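Local coordinates for glycine oxidase (Bacillus cereus ATCC 14579, PDB 7CYX), which probably oxidises glycine with molecular oxygen to glyoxylate, hydrogen peroxide and ammonium by means of a bound FAD, a reaction that feeds thiamine diphosphate biosynthesis, at residues S283-E286 and R287-I291; L109-M112 and D113-Q116; H21-E25 and R26-V30; F73-L76 and A77-R81; M348-I352 and E353-E357. All blocks are in the same frame, centred on the assembly; numbering follows the deposited sequence.

How the contacts relate
All five contacts are local, made between successive turns of one helix or round its end. Contacts 1, 2 and 4 lie within helices 278-291, 102-116 and 73-84; contacts 3 and 5 are the C-terminal ends of helices 14-25 and 341-352, each closed by a Schellman motif with a glycine at C-prime. Contact 2 is a surface contact, and the other four are partly buried. The two helix ends touch, centres about 13 Å apart, through salt bridges from R26 to D350 and E353. Contact 3 also packs through H21 on L76 and L80 of contact 4. Contacts 1 and 2 stand apart and hold an aromatic ring over a backbone carbonyl; contact 4 pairs aliphatic side chains.

Contact 1 of 5, residues S283-E286 and R287-I291; sequences SILE and RAYTI
The ring of Y289 lies back over the preceding turn of helix 278-291, where L285 and E286 meet it. One ring face rests on the L285 carbonyl, whose O stands 3.1 Å above the ring plane, offset toward the rim. With Y289 CG anti to its own carbonyl carbon (chi1 -62°), the ring is directed toward the earlier turn. The same L285 O accepts the hydrogen bond of Y289 N at 3.0 Å, so this oxygen meets both the amide and the ring of one residue. Farther out, the L285 side chain runs at a slant to the ring, with L285 CD2 4.0 Å from Y289 CE1 and L285 CB as far from Y289 OH. E286 bends at chi2 (-82°) and brings OE1 to 3.8 Å from Y289 CD2, its carboxylate plane turned 68° from that of the ring. On another side of the helix, T290 OG1 turns back to bond R287 O at 2.8 Å and also bonds Q100 NE2. I284 and A288 face the sheet, packing on I263 of strand 260-269 and, respectively, F251 and I253 of strand 251-256, while I291 reaches I246 and Q248 of strand 246-248.

Contact 2 of 5, residues L109-M112 and D113-Q116; sequences LHIM and DWQQ
I111 meets W114 and Q115 in a turn-to-turn contact near the C-terminal end of helix 102-116, at the protein surface. Successive i to i+4 backbone bonds hold it together, among them Q115 N to I111 O at 2.9 Å, with the donor in the carbonyl plane, and Q116 N to M112 O at 2.8 Å. W114 makes the aromatic part of the contact. Its CG sits between the backbone N and carbonyl carbon (chi1 80°), which tilts the pyrrole side of the indole back over the preceding turn, and one face takes I111 O 3.2 Å above its plane, toward the rim. The H110 and W114 side chains cross at about a right angle, H110 CD2 being 4.1 Å from W114 CD1. I111 and Q115 run side by side, pointing the same way, and the methyl CG2 of I111 meets Q115 OE1 at 3.6 Å; Q115 NE2 has a weak hydrogen bond to Y147 OH. M112 and Q116 form a second such pair, and L109 and M112 pack on F124 of strand 123-126. On the side of D113, CB lies 3.5 Å from L109 O, the carbonyl to which the D113 amide is bonded. The chemistry is thus mixed: backbone amides supply the directional bonds, while the indole and aliphatic groups lie against carbonyls and amide side chains, with I111 O serving both as bond acceptor and as a polar neighbour of the W114 face.

Contact 3 of 5, residues H21-E25 and R26-V30; sequences HFLAE and RGHKV
Backbone bonds between L23 and A24 and the residues after them end helix 14-25 in a Schellman motif, with G27 at C-prime and at positive phi (86°). H28 N bonds to L23 O at 3.3 Å and G27 N to A24 O at 3.0 Å. L23 O also accepts from R26 N, and its two donors approach from opposite faces of the carbonyl plane. A CA-H...O contact, A24 CA to H28 O at 3.6 Å, ties the turn to the outgoing chain. A CH-pi contact sets L23 CD2 over the face of the H28 imidazole, 4.2 Å from the centroid and 10° off the normal. In the apolar contacts the methyls of V30 divide, CG1 on L23 CB and CG2 on A24 CB. R26 NH1 forms salt bridges with D350 and E353, and H28 NE2 a hydrogen bond with E353. The loop leads into strand 30-33, while F22, L23 and R26 pack on A349 of helix 341-352 and L23 also meets V7 of strand 5-10.

Contact 4 of 5, residues F73-L76 and A77-R81; sequences FPQL and AAVLR
L76 O receives the amide of L80 at 2.9 Å, the shortest backbone bond between these two turns of helix 73-84. V79 N to Q75 O follows at 3.0 Å, nearly along the C=O axis, and A77 N to F73 O at 3.1 Å; the A78 N bond to P74 O is weak. Around this spine the side chains meet four residues apart. L76 and L80 slant across each other: L76 CG lies 3.7 Å from L80 CD1, and L76 CD1 reaches L80 CG at 3.9 Å. L76 has CG anti to the backbone N (chi1 176°), which stands the side chain out from the helix; CG and the CD1 branch meet L80. L80 CG also sits 3.2 Å from L76 O. Q75 and V79 run side by side, pointing the same way, with Q75 NE2 4.0 Å from V79 CG2. L76 packs on F162 and L80 on L158 of helix 155-168, and F73 approaches the FAD-binding residues I338 and L339. R81 forms a salt bridge to D87 of the second subunit. The helix is therefore divided by chemistry: an aliphatic L76-L80 side buried against helix 155-168, an exposed face bearing P74, Q75 and A78, and a charged arginine directed to the subunit interface.

Contact 5 of 5, residues M348-I352 and E353-E357; sequences MADLI and EGKQE
Helix 341-352 ends in a Schellman motif in which K355 N bonds to D350 O at 2.8 Å and G354 N more weakly to L351 O at 3.3 Å, with G354 at positive phi (67°) as the C-prime residue. E353, the first residue to leave helical torsions, still gives its amide to A349 O at 2.9 Å. Its side chain starts with CG anti to the carbonyl carbon (chi1 -75°) and runs back past the same carbonyl, CG lying 3.4 Å from A349 O. At its far end E353 OE1 forms a salt bridge with K355 NZ at 3.2 Å. R26 NH1 bridges the carboxylates of D350 and E353, which probably eases the repulsion between them. Together with H28, bonded to E353 OE2, this charged cluster joins the end of helix 341-352 to the end of helix 14-25. On the apolar side, I352 packs on L23, on Y328 of strand 327-331 and on V205 of strand 203-206. L351 CD1 lies 3.7 Å from the backbone O of Q356. The extended side chain of Q356 crosses that of D350 at a slant, their amide and carboxylate planes 45° apart, and places Q356 NE2 3.6 Å from D350 CB and 3.1 Å from D350 OD2.

Contact 1 of 5, residues S283-E286 and R287-I291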
loop_
_atom_site.group_PDB
_atom_site.type_symbol
_atom_site.label_atom_id
_atom_site.label_comp_id
_atom_site.label_asym_id
_atom_site.label_seq_id
_atom_site.Cartn_x
_atom_site.Cartn_y
_atom_site.Cartn_z
ATOM N N SER A 283 27.231 8.027 8.153
ATOM C CA SER A 283 27.364 9.233 7.383
ATOM C C SER A 283 25.968 9.799 7.060
ATOM O O SER A 283 25.712 11.005 7.225
ATOM C CB SER A 283 28.190 8.959 6.158
ATOM O OG SER A 283 28.381 10.135 5.399
ATOM N N ILE A 284 25.039 8.920 6.673
ATOM C CA ILE A 284 23.714 9.349 6.243
ATOM C C ILE A 284 22.946 9.927 7.424
ATOM O O ILE A 284 22.297 10.973 7.300
ATOM C CB ILE A 284 22.910 8.205 5.621
ATOM C CG1 ILE A 284 23.424 7.873 4.223
ATOM C CG2 ILE A 284 21.426 8.541 5.634
ATOM C CD1 ILE A 284 22.883 6.560 3.682
ATOM N N LEU A 285 22.985 9.213 8.544
ATOM C CA LEU A 285 22.208 9.608 9.686
ATOM C C LEU A 285 22.767 10.906 10.305
ATOM O O LEU A 285 22.000 11.767 10.739
ATOM C CB LEU A 285 22.145 8.449 10.684
ATOM C CG LEU A 285 20.978 7.469 10.501
ATOM C CD1 LEU A 285 21.085 6.299 11.467
ATOM C CD2 LEU A 285 19.635 8.154 10.684
ATOM N N GLU A 286 24.091 11.063 10.353
ATOM C CA GLU A 286 24.675 12.248 10.966
ATOM C C GLU A 286 24.281 13.486 10.145
ATOM O O GLU A 286 24.075 14.585 10.703
ATOM C CB GLU A 286 26.196 12.118 11.085
ATOM C CG GLU A 286 26.650 11.117 12.142
ATOM C CD GLU A 286 26.683 11.600 13.588
ATOM O OE1 GLU A 286 26.258 12.760 13.863
ATOM O OE2 GLU A 286 27.130 10.805 14.449
ATOM N N ARG A 287 24.217 13.319 8.819
ATOM C CA ARG A 287 23.854 14.410 7.943
ATOM C C ARG A 287 22.380 14.749 8.200
ATOM O O ARG A 287 22.000 15.931 8.195
ATOM C CB ARG A 287 24.136 14.074 6.479
ATOM C CG ARG A 287 24.081 15.288 5.559
ATOM C CD ARG A 287 24.582 14.983 4.156
ATOM N NE ARG A 287 24.412 16.071 3.193
ATOM C CZ ARG A 287 24.736 15.977 1.908
ATOM N NH1 ARG A 287 25.289 14.864 1.449
ATOM N NH2 ARG A 287 24.480 16.979 1.085
ATOM N N ALA A 288 21.561 13.723 8.476
ATOM C CA ALA A 288 20.124 13.932 8.641
ATOM C C ALA A 288 19.846 14.683 9.942
ATOM O O ALA A 288 18.857 15.425 10.023
ATOM C CB ALA A 288 19.380 12.632 8.612
ATOM N N TYR A 289 20.712 14.478 10.943
ATOM C CA TYR A 289 20.545 15.058 12.252
ATOM C C TYR A 289 20.708 16.586 12.157
ATOM O O TYR A 289 20.023 17.306 12.867
ATOM C CB TYR A 289 21.517 14.454 13.276
ATOM C CG TYR A 289 21.414 12.975 13.575
ATOM C CD1 TYR A 289 20.265 12.241 13.315
ATOM C CD2 TYR A 289 22.470 12.309 14.189
ATOM C CE1 TYR A 289 20.177 10.891 13.618
ATOM C CE2 TYR A 289 22.394 10.964 14.513
ATOM C CZ TYR A 289 21.246 10.242 14.217
ATOM O OH TYR A 289 21.154 8.906 14.515
ATOM N N THR A 290 21.604 17.068 11.290
ATOM C CA THR A 290 21.843 18.507 11.141
ATOM C C THR A 290 20.640 19.215 10.478
ATOM O O THR A 290 20.513 20.428 10.597
ATOM C CB THR A 290 23.092 18.825 10.309
ATOM O OG1 THR A 290 22.725 18.575 8.957
ATOM C CG2 THR A 290 24.332 18.029 10.664
ATOM N N ILE A 291 19.805 18.467 9.741
ATOM C CA ILE A 291 18.629 18.994 9.042
ATOM C C ILE A 291 17.400 18.885 9.956
ATOM O O ILE A 291 16.519 19.765 9.930
ATOM C CB ILE A 291 18.382 18.259 7.709
ATOM C CG1 ILE A 291 19.318 18.723 6.593
ATOM C CG2 ILE A 291 16.934 18.396 7.262
ATOM C CD1 ILE A 291 20.748 18.308 6.742
#

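Contact 2 of 5, residues L109-M112 and D113-Q116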
loop_
_atom_site.group_PDB
_atom_site.type_symbol
_atom_site.label_atom_id
_atom_site.label_comp_id
_atom_site.label_asym_id
_atom_site.label_seq_id
_atom_site.Cartn_x
_atom_site.Cartn_y
_atom_site.Cartn_z
ATOM N N LEU A 109 19.573 30.141 -4.811
ATOM C CA LEU A 109 18.946 31.327 -5.412
ATOM C C LEU A 109 19.157 31.308 -6.935
ATOM O O LEU A 109 18.214 31.577 -7.670
ATOM C CB LEU A 109 19.465 32.605 -4.744
ATOM C CG LEU A 109 18.857 32.925 -3.371
ATOM C CD1 LEU A 109 19.380 34.250 -2.827
ATOM C CD2 LEU A 109 17.333 32.966 -3.428
ATOM N N HIS A 110 20.342 30.877 -7.394
ATOM C CA HIS A 110 20.724 30.844 -8.837
ATOM C C HIS A 110 19.908 29.797 -9.609
ATOM O O HIS A 110 19.504 30.022 -10.759
ATOM C CB HIS A 110 22.239 30.607 -8.986
ATOM C CG HIS A 110 22.726 30.503 -10.397
ATOM N ND1 HIS A 110 23.458 31.511 -11.003
ATOM C CD2 HIS A 110 22.607 29.519 -11.318
ATOM C CE1 HIS A 110 23.764 31.153 -12.235
ATOM N NE2 HIS A 110 23.249 29.935 -12.457
ATOM N N ILE A 111 19.677 28.640 -8.983
ATOM C CA ILE A 111 18.892 27.599 -9.619
ATOM C C ILE A 111 17.495 28.171 -9.889
ATOM O O ILE A 111 17.009 28.130 -11.017
ATOM C CB ILE A 111 18.831 26.308 -8.771
ATOM C CG1 ILE A 111 20.225 25.854 -8.316
ATOM C CG2 ILE A 111 18.082 25.216 -9.528
ATOM C CD1 ILE A 111 20.404 24.358 -8.150
ATOM N N MET A 112 16.889 28.703 -8.824
ATOM C CA MET A 112 15.539 29.243 -8.809
ATOM C C MET A 112 15.375 30.313 -9.888
ATOM O O MET A 112 14.357 30.322 -10.564
ATOM C CB MET A 112 15.206 29.870 -7.452
ATOM C CG MET A 112 13.922 30.657 -7.470
ATOM S SD MET A 112 13.416 31.170 -5.824
ATOM C CE MET A 112 13.160 32.923 -6.082
ATOM N N ASP A 113 16.376 31.190 -10.033
ATOM C CA ASP A 113 16.286 32.358 -10.910
ATOM C C ASP A 113 16.275 31.929 -12.386
ATOM O O ASP A 113 15.563 32.543 -13.189
ATOM C CB ASP A 113 17.362 33.390 -10.561
ATOM C CG ASP A 113 17.080 34.127 -9.255
ATOM O OD1 ASP A 113 15.987 33.919 -8.675
ATOM O OD2 ASP A 113 17.955 34.891 -8.813
ATOM N N TRP A 114 17.020 30.875 -12.748
ATOM C CA TRP A 114 16.965 30.356 -14.128
ATOM C C TRP A 114 15.690 29.531 -14.327
ATOM O O TRP A 114 15.096 29.555 -15.394
ATOM C CB TRP A 114 18.252 29.611 -14.531
ATOM C CG TRP A 114 18.427 28.194 -14.069
ATOM C CD1 TRP A 114 19.326 27.750 -13.139
ATOM C CD2 TRP A 114 17.772 27.013 -14.576
ATOM N NE1 TRP A 114 19.250 26.388 -13.000
ATOM C CE2 TRP A 114 18.306 25.907 -13.869
ATOM C CE3 TRP A 114 16.774 26.778 -15.534
ATOM C CZ2 TRP A 114 17.870 24.601 -14.089
ATOM C CZ3 TRP A 114 16.344 25.489 -15.753
ATOM C CH2 TRP A 114 16.891 24.414 -15.041
ATOM N N GLN A 115 15.265 28.821 -13.283
ATOM C CA GLN A 115 14.081 27.959 -13.340
ATOM C C GLN A 115 12.823 28.803 -13.594
ATOM O O GLN A 115 11.964 28.457 -14.421
ATOM C CB GLN A 115 13.946 27.186 -12.027
ATOM C CG GLN A 115 13.828 25.681 -12.210
ATOM C CD GLN A 115 14.599 24.893 -11.175
ATOM O OE1 GLN A 115 15.334 23.969 -11.516
ATOM N NE2 GLN A 115 14.441 25.255 -9.907
ATOM N N GLN A 116 12.731 29.918 -12.863
ATOM C CA GLN A 116 11.579 30.821 -12.890
ATOM C C GLN A 116 11.239 31.290 -14.318
ATOM O O GLN A 116 10.060 31.469 -14.647
ATOM C CB GLN A 116 11.860 32.032 -12.001
ATOM C CG GLN A 116 10.634 32.516 -11.247
ATOM C CD GLN A 116 10.947 32.696 -9.783
ATOM O OE1 GLN A 116 10.349 32.040 -8.931
ATOM N NE2 GLN A 116 11.910 33.567 -9.495
#

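Contact 3 of 5, residues H21-E25 and R26-V30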
loop_
_atom_site.group_PDB
_atom_site.type_symbol
_atom_site.label_atom_id
_atom_site.label_comp_id
_atom_site.label_asym_id
_atom_site.label_seq_id
_atom_site.Cartn_x
_atom_site.Cartn_y
_atom_site.Cartn_z
ATOM N N HIS A 21 2.430 -1.639 -19.368
ATOM C CA HIS A 21 1.138 -1.015 -19.094
ATOM C C HIS A 21 0.549 -0.383 -20.358
ATOM O O HIS A 21 -0.555 -0.696 -20.708
ATOM C CB HIS A 21 1.247 0.049 -18.002
ATOM C CG HIS A 21 0.073 0.973 -17.951
ATOM N ND1 HIS A 21 -1.130 0.607 -17.385
ATOM C CD2 HIS A 21 -0.100 2.226 -18.422
ATOM C CE1 HIS A 21 -1.992 1.603 -17.493
ATOM N NE2 HIS A 21 -1.382 2.613 -18.126
ATOM N N PHE A 22 1.286 0.543 -20.985
ATOM C CA PHE A 22 0.780 1.343 -22.102
ATOM C C PHE A 22 0.475 0.472 -23.329
ATOM O O PHE A 22 -0.525 0.732 -23.997
ATOM C CB PHE A 22 1.742 2.479 -22.454
ATOM C CG PHE A 22 1.744 3.589 -21.441
ATOM C CD1 PHE A 22 0.759 4.569 -21.458
ATOM C CD2 PHE A 22 2.688 3.617 -20.424
ATOM C CE1 PHE A 22 0.748 5.576 -20.505
ATOM C CE2 PHE A 22 2.662 4.614 -19.458
ATOM C CZ PHE A 22 1.705 5.603 -19.508
ATOM N N LEU A 23 1.323 -0.529 -23.626
ATOM C CA LEU A 23 1.139 -1.428 -24.793
ATOM C C LEU A 23 -0.108 -2.291 -24.608
ATOM O O LEU A 23 -0.987 -2.290 -25.460
ATOM C CB LEU A 23 2.354 -2.339 -24.968
ATOM C CG LEU A 23 3.604 -1.730 -25.602
ATOM C CD1 LEU A 23 4.702 -2.782 -25.676
ATOM C CD2 LEU A 23 3.329 -1.157 -26.985
ATOM N N ALA A 24 -0.155 -3.034 -23.496
ATOM C CA ALA A 24 -1.276 -3.948 -23.172
ATOM C C ALA A 24 -2.603 -3.183 -23.125
ATOM O O ALA A 24 -3.639 -3.690 -23.517
ATOM C CB ALA A 24 -1.041 -4.637 -21.847
ATOM N N GLU A 25 -2.560 -1.969 -22.593
ATOM C CA GLU A 25 -3.740 -1.126 -22.510
ATOM C C GLU A 25 -4.340 -0.922 -23.911
ATOM O O GLU A 25 -5.549 -0.865 -24.045
ATOM C CB GLU A 25 -3.375 0.220 -21.887
ATOM C CG GLU A 25 -4.468 0.786 -21.012
ATOM C CD GLU A 25 -4.092 2.100 -20.354
ATOM O OE1 GLU A 25 -3.229 2.832 -20.911
ATOM O OE2 GLU A 25 -4.656 2.382 -19.281
ATOM N N ARG A 26 -3.466 -0.813 -24.923
ATOM C CA ARG A 26 -3.813 -0.557 -26.333
ATOM C C ARG A 26 -4.004 -1.873 -27.100
ATOM O O ARG A 26 -4.006 -1.865 -28.323
ATOM C CB ARG A 26 -2.711 0.274 -27.012
ATOM C CG ARG A 26 -2.641 1.738 -26.587
ATOM C CD ARG A 26 -1.350 2.395 -27.090
ATOM N NE ARG A 26 -1.013 3.655 -26.438
ATOM C CZ ARG A 26 -0.124 4.540 -26.891
ATOM N NH1 ARG A 26 0.494 4.334 -28.043
ATOM N NH2 ARG A 26 0.161 5.621 -26.178
ATOM N N GLY A 27 -4.121 -3.003 -26.387
ATOM C CA GLY A 27 -4.516 -4.295 -26.980
ATOM C C GLY A 27 -3.375 -5.125 -27.567
ATOM O O GLY A 27 -3.644 -6.078 -28.324
ATOM N N HIS A 28 -2.114 -4.797 -27.235
ATOM C CA HIS A 28 -0.948 -5.579 -27.689
ATOM C C HIS A 28 -0.712 -6.749 -26.734
ATOM O O HIS A 28 -0.781 -6.553 -25.542
ATOM C CB HIS A 28 0.329 -4.737 -27.708
ATOM C CG HIS A 28 0.336 -3.627 -28.692
ATOM N ND1 HIS A 28 1.048 -3.699 -29.866
ATOM C CD2 HIS A 28 -0.257 -2.417 -28.671
ATOM C CE1 HIS A 28 0.892 -2.579 -30.532
ATOM N NE2 HIS A 28 0.099 -1.771 -29.820
ATOM N N LYS A 29 -0.411 -7.941 -27.264
ATOM C CA LYS A 29 -0.135 -9.101 -26.426
ATOM C C LYS A 29 1.340 -9.063 -26.006
ATOM O O LYS A 29 2.256 -9.174 -26.820
ATOM C CB LYS A 29 -0.589 -10.386 -27.128
ATOM C CG LYS A 29 -2.090 -10.461 -27.419
ATOM C CD LYS A 29 -2.978 -9.562 -26.534
ATOM C CE LYS A 29 -4.430 -9.496 -26.966
ATOM N NZ LYS A 29 -5.271 -10.445 -26.201
ATOM N N VAL A 30 1.550 -8.853 -24.705
ATOM C CA VAL A 30 2.844 -8.456 -24.186
ATOM C C VAL A 30 3.265 -9.459 -23.114
ATOM O O VAL A 30 2.416 -10.063 -22.434
ATOM C CB VAL A 30 2.857 -7.010 -23.656
ATOM C CG1 VAL A 30 2.628 -5.997 -24.759
ATOM C CG2 VAL A 30 1.870 -6.782 -22.539
#

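Contact 4 of 5, residues F73-L76 and A77-R81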
loop_
_atom_site.group_PDB
_atom_site.type_symbol
_atom_site.label_atom_id
_atom_site.label_comp_id
_atom_site.label_asym_id
_atom_site.label_seq_id
_atom_site.Cartn_x
_atom_site.Cartn_y
_atom_site.Cartn_z
ATOM N N PHE A 73 1.101 12.232 -13.991
ATOM C CA PHE A 73 1.078 11.434 -12.747
ATOM C C PHE A 73 -0.272 11.507 -12.035
ATOM O O PHE A 73 -0.707 10.498 -11.492
ATOM C CB PHE A 73 2.211 11.844 -11.807
ATOM C CG PHE A 73 3.444 10.997 -11.968
ATOM C CD1 PHE A 73 3.498 9.721 -11.437
ATOM C CD2 PHE A 73 4.539 11.464 -12.666
ATOM C CE1 PHE A 73 4.625 8.936 -11.588
ATOM C CE2 PHE A 73 5.668 10.673 -12.819
ATOM C CZ PHE A 73 5.711 9.415 -12.276
ATOM N N PRO A 74 -0.946 12.681 -11.940
ATOM C CA PRO A 74 -2.244 12.766 -11.262
ATOM C C PRO A 74 -3.294 11.814 -11.856
ATOM O O PRO A 74 -3.826 10.999 -11.122
ATOM C CB PRO A 74 -2.638 14.249 -11.395
ATOM C CG PRO A 74 -1.310 14.961 -11.548
ATOM C CD PRO A 74 -0.460 14.002 -12.363
ATOM N N GLN A 75 -3.532 11.875 -13.169
ATOM C CA GLN A 75 -4.539 11.003 -13.828
ATOM C C GLN A 75 -4.065 9.534 -13.815
ATOM O O GLN A 75 -4.878 8.630 -13.589
ATOM C CB GLN A 75 -4.889 11.521 -15.231
ATOM C CG GLN A 75 -5.193 10.441 -16.272
ATOM C CD GLN A 75 -3.979 9.984 -17.063
ATOM O OE1 GLN A 75 -3.138 10.785 -17.481
ATOM N NE2 GLN A 75 -3.879 8.678 -17.295
ATOM N N LEU A 76 -2.770 9.293 -14.059
ATOM C CA LEU A 76 -2.224 7.923 -14.114
ATOM C C LEU A 76 -2.533 7.186 -12.809
ATOM O O LEU A 76 -3.008 6.042 -12.837
ATOM C CB LEU A 76 -0.712 7.974 -14.344
ATOM C CG LEU A 76 -0.005 6.619 -14.337
ATOM C CD1 LEU A 76 -0.623 5.669 -15.362
ATOM C CD2 LEU A 76 1.487 6.798 -14.593
ATOM N N ALA A 77 -2.271 7.874 -11.687
ATOM C CA ALA A 77 -2.472 7.371 -10.340
ATOM C C ALA A 77 -3.917 6.885 -10.142
ATOM O O ALA A 77 -4.132 5.750 -9.720
ATOM C CB ALA A 77 -2.122 8.450 -9.344
ATOM N N ALA A 78 -4.884 7.768 -10.432
ATOM C CA ALA A 78 -6.330 7.502 -10.278
ATOM C C ALA A 78 -6.726 6.268 -11.082
ATOM O O ALA A 78 -7.432 5.408 -10.560
ATOM C CB ALA A 78 -7.152 8.695 -10.715
ATOM N N VAL A 79 -6.261 6.217 -12.340
ATOM C CA VAL A 79 -6.530 5.116 -13.275
ATOM C C VAL A 79 -6.031 3.803 -12.669
ATOM O O VAL A 79 -6.753 2.824 -12.662
ATOM C CB VAL A 79 -5.879 5.362 -14.647
ATOM C CG1 VAL A 79 -5.805 4.085 -15.477
ATOM C CG2 VAL A 79 -6.587 6.475 -15.410
ATOM N N LEU A 80 -4.776 3.804 -12.196
ATOM C CA LEU A 80 -4.110 2.595 -11.728
ATOM C C LEU A 80 -4.832 2.068 -10.478
ATOM O O LEU A 80 -5.172 0.885 -10.402
ATOM C CB LEU A 80 -2.636 2.906 -11.442
ATOM C CG LEU A 80 -1.726 3.114 -12.658
ATOM C CD1 LEU A 80 -0.368 3.629 -12.213
ATOM C CD2 LEU A 80 -1.556 1.844 -13.477
ATOM N N ARG A 81 -5.063 2.955 -9.505
ATOM C CA ARG A 81 -5.821 2.600 -8.303
ATOM C C ARG A 81 -7.135 1.910 -8.710
ATOM O O ARG A 81 -7.388 0.789 -8.260
ATOM C CB ARG A 81 -6.043 3.825 -7.408
ATOM C CG ARG A 81 -7.085 3.631 -6.314
ATOM C CD ARG A 81 -6.886 2.410 -5.414
ATOM N NE ARG A 81 -8.044 1.508 -5.381
ATOM C CZ ARG A 81 -8.461 0.812 -4.323
ATOM N NH1 ARG A 81 -8.005 1.098 -3.114
ATOM N NH2 ARG A 81 -9.349 -0.157 -4.478
#

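Contact 5 of 5, residues M348-I352 and E353-E357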
loop_
_atom_site.group_PDB
_atom_site.type_symbol
_atom_site.label_atom_id
_atom_site.label_comp_id
_atom_site.label_asym_id
_atom_site.label_seq_id
_atom_site.Cartn_x
_atom_site.Cartn_y
_atom_site.Cartn_z
ATOM N N MET A 348 7.364 4.867 -25.855
ATOM C CA MET A 348 7.779 3.614 -26.418
ATOM C C MET A 348 6.578 2.974 -27.139
ATOM O O MET A 348 6.702 2.490 -28.246
ATOM C CB MET A 348 8.342 2.690 -25.327
ATOM C CG MET A 348 9.678 2.035 -25.668
ATOM S SD MET A 348 11.023 3.095 -26.300
ATOM C CE MET A 348 10.973 4.419 -25.101
ATOM N N ALA A 349 5.393 3.010 -26.523
ATOM C CA ALA A 349 4.226 2.398 -27.149
ATOM C C ALA A 349 3.828 3.161 -28.429
ATOM O O ALA A 349 3.518 2.525 -29.442
ATOM C CB ALA A 349 3.085 2.308 -26.170
ATOM N N ASP A 350 3.884 4.501 -28.393
ATOM C CA ASP A 350 3.652 5.335 -29.582
ATOM C C ASP A 350 4.612 4.905 -30.702
ATOM O O ASP A 350 4.180 4.660 -31.835
ATOM C CB ASP A 350 3.801 6.827 -29.269
ATOM C CG ASP A 350 2.588 7.503 -28.648
ATOM O OD1 ASP A 350 1.540 6.826 -28.459
ATOM O OD2 ASP A 350 2.697 8.715 -28.365
ATOM N N LEU A 351 5.898 4.769 -30.361
ATOM C CA LEU A 351 6.934 4.404 -31.308
ATOM C C LEU A 351 6.724 2.981 -31.843
ATOM O O LEU A 351 7.005 2.685 -33.009
ATOM C CB LEU A 351 8.296 4.500 -30.614
ATOM C CG LEU A 351 9.475 3.963 -31.420
ATOM C CD1 LEU A 351 9.618 4.740 -32.723
ATOM C CD2 LEU A 351 10.760 4.036 -30.601
ATOM N N ILE A 352 6.313 2.070 -30.968
ATOM C CA ILE A 352 6.089 0.702 -31.395
ATOM C C ILE A 352 4.904 0.657 -32.374
ATOM O O ILE A 352 4.903 -0.165 -33.262
ATOM C CB ILE A 352 5.896 -0.219 -30.172
ATOM C CG1 ILE A 352 7.237 -0.436 -29.458
ATOM C CG2 ILE A 352 5.232 -1.532 -30.575
ATOM C CD1 ILE A 352 7.149 -1.103 -28.096
ATOM N N GLU A 353 3.908 1.541 -32.186
ATOM C CA GLU A 353 2.678 1.606 -33.015
ATOM C C GLU A 353 2.850 2.555 -34.220
ATOM O O GLU A 353 1.869 2.940 -34.839
ATOM C CB GLU A 353 1.496 2.146 -32.201
ATOM C CG GLU A 353 0.900 1.165 -31.212
ATOM C CD GLU A 353 -0.411 1.615 -30.582
ATOM O OE1 GLU A 353 -0.664 2.847 -30.523
ATOM O OE2 GLU A 353 -1.183 0.732 -30.141
ATOM N N GLY A 354 4.078 2.999 -34.502
ATOM C CA GLY A 354 4.347 3.897 -35.610
ATOM C C GLY A 354 3.746 5.286 -35.436
ATOM O O GLY A 354 3.778 6.077 -36.373
ATOM N N LYS A 355 3.225 5.612 -34.246
ATOM C CA LYS A 355 2.521 6.892 -34.035
ATOM C C LYS A 355 3.515 8.032 -33.779
ATOM O O LYS A 355 3.113 9.202 -33.798
ATOM C CB LYS A 355 1.513 6.804 -32.880
ATOM C CG LYS A 355 0.301 5.917 -33.147
ATOM C CD LYS A 355 -0.743 5.931 -32.048
ATOM C CE LYS A 355 -1.906 4.999 -32.349
ATOM N NZ LYS A 355 -2.923 5.013 -31.265
ATOM N N GLN A 356 4.786 7.695 -33.514
ATOM C CA GLN A 356 5.853 8.682 -33.283
ATOM C C GLN A 356 7.108 8.219 -34.044
ATOM O O GLN A 356 7.258 7.023 -34.327
ATOM C CB GLN A 356 6.015 8.869 -31.767
ATOM C CG GLN A 356 6.642 10.195 -31.354
ATOM C CD GLN A 356 6.315 10.665 -29.953
ATOM O OE1 GLN A 356 7.020 11.502 -29.388
ATOM N NE2 GLN A 356 5.235 10.152 -29.383
ATOM N N GLU A 357 7.970 9.174 -34.434
ATOM C CA GLU A 357 9.246 8.901 -35.151
ATOM C C GLU A 357 10.339 8.551 -34.135
ATOM O O GLU A 357 10.240 8.909 -32.946
ATOM C CB GLU A 357 9.749 10.098 -35.973
ATOM C CG GLU A 357 8.794 10.590 -37.059
ATOM C CD GLU A 357 8.323 9.576 -38.094
ATOM O OE1 GLU A 357 8.854 8.450 -38.130
ATOM O OE2 GLU A 357 7.405 9.914 -38.864
#